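Local structure of caprin-2 (Danio rerio, 4OUS) at residues A[71-76]-A[109-114]. The protein probably acts in canonical Wnt signalling, where its trimeric C1q domain is thought to mediate protein-protein interactions. The protein carries 1 engineered substitution. Sequence-based numbering, arbitrary orientation.
Sequences NLMRNE and WLRLHR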
loop_
_atom_site.group_PDB
_atom_site.type_symbol
_atom_site.label_atom_id
_atom_site.label_comp_id
_atom_site.label_asym_id
_atom_site.label_seq_id
_atom_site.Cartn_x
_atom_site.Cartn_y
_atom_site.Cartn_z
ATOM N N ASN A 71 -6.013 -11.182 -7.935
ATOM C CA ASN A 71 -5.503 -10.514 -9.131
ATOM C C ASN A 71 -6.190 -9.170 -9.325
ATOM O O ASN A 71 -7.422 -9.088 -9.261
ATOM C CB ASN A 71 -5.737 -11.336 -10.406
ATOM C CG ASN A 71 -5.327 -12.783 -10.271
ATOM O OD1 ASN A 71 -6.179 -13.680 -10.303
ATOM N ND2 ASN A 71 -4.026 -13.029 -10.151
ATOM N N LEU A 72 -5.407 -8.133 -9.615
ATOM C CA LEU A 72 -5.953 -6.890 -10.144
ATOM C C LEU A 72 -6.070 -7.052 -11.656
ATOM O O LEU A 72 -5.065 -7.266 -12.341
ATOM C CB LEU A 72 -5.066 -5.698 -9.801
ATOM C CG LEU A 72 -5.534 -4.346 -10.349
ATOM C CD1 LEU A 72 -6.743 -3.815 -9.604
ATOM C CD2 LEU A 72 -4.393 -3.319 -10.353
ATOM N N MET A 73 -7.299 -6.996 -12.147
ATOM C CA MET A 73 -7.632 -7.225 -13.543
ATOM C C MET A 73 -7.889 -5.921 -14.264
ATOM O O MET A 73 -8.505 -5.011 -13.705
ATOM C CB MET A 73 -8.887 -8.091 -13.655
ATOM C CG MET A 73 -8.866 -9.365 -12.829
ATOM S SD MET A 73 -7.637 -10.570 -13.392
ATOM C CE MET A 73 -8.275 -10.964 -15.016
ATOM N N ARG A 74 -7.447 -5.838 -15.514
ATOM C CA ARG A 74 -7.917 -4.796 -16.413
ATOM C C ARG A 74 -8.541 -5.525 -17.594
ATOM O O ARG A 74 -7.857 -6.253 -18.322
ATOM C CB ARG A 74 -6.788 -3.861 -16.852
ATOM C CG ARG A 74 -7.255 -2.669 -17.676
ATOM C CD ARG A 74 -7.266 -2.956 -19.173
ATOM N NE ARG A 74 -5.929 -2.953 -19.759
ATOM C CZ ARG A 74 -5.286 -4.027 -20.202
ATOM N NH1 ARG A 74 -4.081 -3.882 -20.737
ATOM N NH2 ARG A 74 -5.828 -5.236 -20.115
ATOM N N ASN A 75 -9.847 -5.339 -17.756
ATOM C CA ASN A 75 -10.653 -6.149 -18.667
ATOM C C ASN A 75 -10.425 -7.629 -18.320
ATOM O O ASN A 75 -10.775 -8.031 -17.210
ATOM C CB ASN A 75 -10.360 -5.778 -20.125
ATOM C CG ASN A 75 -10.734 -4.329 -20.415
ATOM O OD1 ASN A 75 -11.604 -3.764 -19.746
ATOM N ND2 ASN A 75 -10.076 -3.721 -21.394
ATOM N N GLU A 76 -9.839 -8.431 -19.201
ATOM C CA GLU A 76 -9.652 -9.855 -18.902
ATOM C C GLU A 76 -8.193 -10.223 -18.591
ATOM O O GLU A 76 -7.839 -11.405 -18.564
ATOM C CB GLU A 76 -10.165 -10.704 -20.077
ATOM C CG GLU A 76 -9.318 -10.583 -21.335
ATOM C CD GLU A 76 -10.111 -10.710 -22.625
ATOM O OE1 GLU A 76 -11.224 -11.271 -22.596
ATOM O OE2 GLU A 76 -9.619 -10.227 -23.669
ATOM N N TRP A 109 -10.872 -4.350 -11.825
ATOM C CA TRP A 109 -11.596 -5.097 -10.809
ATOM C C TRP A 109 -10.655 -6.087 -10.144
ATOM O O TRP A 109 -9.568 -6.358 -10.662
ATOM C CB TRP A 109 -12.808 -5.817 -11.423
ATOM C CG TRP A 109 -12.517 -6.669 -12.639
ATOM C CD1 TRP A 109 -12.242 -6.226 -13.907
ATOM C CD2 TRP A 109 -12.505 -8.102 -12.702
ATOM N NE1 TRP A 109 -12.056 -7.294 -14.748
ATOM C CE2 TRP A 109 -12.212 -8.456 -14.034
ATOM C CE3 TRP A 109 -12.715 -9.116 -11.762
ATOM C CZ2 TRP A 109 -12.117 -9.785 -14.449
ATOM C CZ3 TRP A 109 -12.630 -10.435 -12.176
ATOM C CH2 TRP A 109 -12.330 -10.757 -13.508
ATOM N N LEU A 110 -11.055 -6.597 -8.985
ATOM C CA LEU A 110 -10.278 -7.609 -8.288
ATOM C C LEU A 110 -10.916 -8.976 -8.445
ATOM O O LEU A 110 -12.133 -9.139 -8.298
ATOM C CB LEU A 110 -10.144 -7.285 -6.804
ATOM C CG LEU A 110 -9.438 -5.980 -6.445
ATOM C CD1 LEU A 110 -9.393 -5.818 -4.936
ATOM C CD2 LEU A 110 -8.043 -5.913 -7.020
ATOM N N ARG A 111 -10.073 -9.956 -8.739
ATOM C CA ARG A 111 -10.474 -11.343 -8.864
ATOM C C ARG A 111 -9.968 -12.148 -7.673
ATOM O O ARG A 111 -8.779 -12.094 -7.333
ATOM C CB ARG A 111 -9.933 -11.946 -10.162
ATOM C CG ARG A 111 -10.412 -13.362 -10.413
ATOM C CD ARG A 111 -10.010 -13.854 -11.782
ATOM N NE ARG A 111 -8.582 -14.125 -11.858
ATOM C CZ ARG A 111 -8.004 -14.702 -12.906
ATOM N NH1 ARG A 111 -8.736 -15.052 -13.956
ATOM N NH2 ARG A 111 -6.699 -14.935 -12.904
ATOM N N LEU A 112 -10.877 -12.902 -7.061
ATOM C CA LEU A 112 -10.528 -13.888 -6.059
ATOM C C LEU A 112 -10.145 -15.158 -6.793
ATOM O O LEU A 112 -11.010 -15.896 -7.259
ATOM C CB LEU A 112 -11.698 -14.128 -5.104
ATOM C CG LEU A 112 -11.457 -15.150 -4.001
ATOM C CD1 LEU A 112 -10.272 -14.763 -3.140
ATOM C CD2 LEU A 112 -12.708 -15.314 -3.153
ATOM N N HIS A 113 -8.852 -15.374 -6.979
ATOM C CA HIS A 113 -8.400 -16.554 -7.694
ATOM C C HIS A 113 -8.634 -17.804 -6.842
ATOM O O HIS A 113 -9.303 -18.739 -7.281
ATOM C CB HIS A 113 -6.931 -16.408 -8.080
ATOM C CG HIS A 113 -6.326 -17.671 -8.597
ATOM N ND1 HIS A 113 -6.793 -18.313 -9.723
ATOM C CD2 HIS A 113 -5.312 -18.430 -8.120
ATOM C CE1 HIS A 113 -6.082 -19.411 -9.923
ATOM N NE2 HIS A 113 -5.174 -19.501 -8.969
ATOM N N ARG A 114 -8.098 -17.791 -5.622
ATOM C CA ARG A 114 -8.294 -18.847 -4.633
ATOM C C ARG A 114 -8.381 -18.215 -3.259
ATOM O O ARG A 114 -7.862 -17.119 -3.040
ATOM C CB ARG A 114 -7.149 -19.868 -4.661
ATOM C CG ARG A 114 -7.067 -20.710 -5.932
ATOM C CD ARG A 114 -6.007 -21.813 -5.821
ATOM N NE ARG A 114 -6.312 -22.694 -4.693
ATOM C CZ ARG A 114 -5.416 -23.211 -3.854
ATOM N NH1 ARG A 114 -4.120 -22.976 -4.015
ATOM N NH2 ARG A 114 -5.830 -23.955 -2.840
#
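M73 lies across one face of the W109 indole: its CB sits 3.5 Å from the centroid of the five-membered ring, a CH-pi contact, and CG follows over the benzene half. With CG beside the backbone N (chi1 -50°) and a bend at chi2 (-67°), SD stands above the face, 4.9 Å from the centroid of the six-membered ring, a distant Met-aromatic contact, and 4.0 Å from R111 NE over a guanidinium face. At the indole edge, W109 NE1 donates to N75 O (2.9 Å), on a lone pair, tying the turn after strand 68-74 to strand 107-114. Beside M73, R111 grips N71 OD1 side-on through NE and NH2, both 2.9 Å away. The oxygen lies in the guanidinium plane, but the amide is turned 69° from it, and NH2 comes from above the carbonyl plane. An amide suits this place because N71 ND2 bonds to S81 OG, which fixes OD1 as the end facing the arginine. W122 of a neighbouring subunit packs on N71 and R111. On the opposite face, L72 CD1 meets L110 CD2 (3.6 Å), and both leucines pack on F57 of strand 51-60. Paired N71-R111 and M73-W109 backbone bonds hold this antiparallel register within the C1q/TNF jelly-roll beta-sandwich.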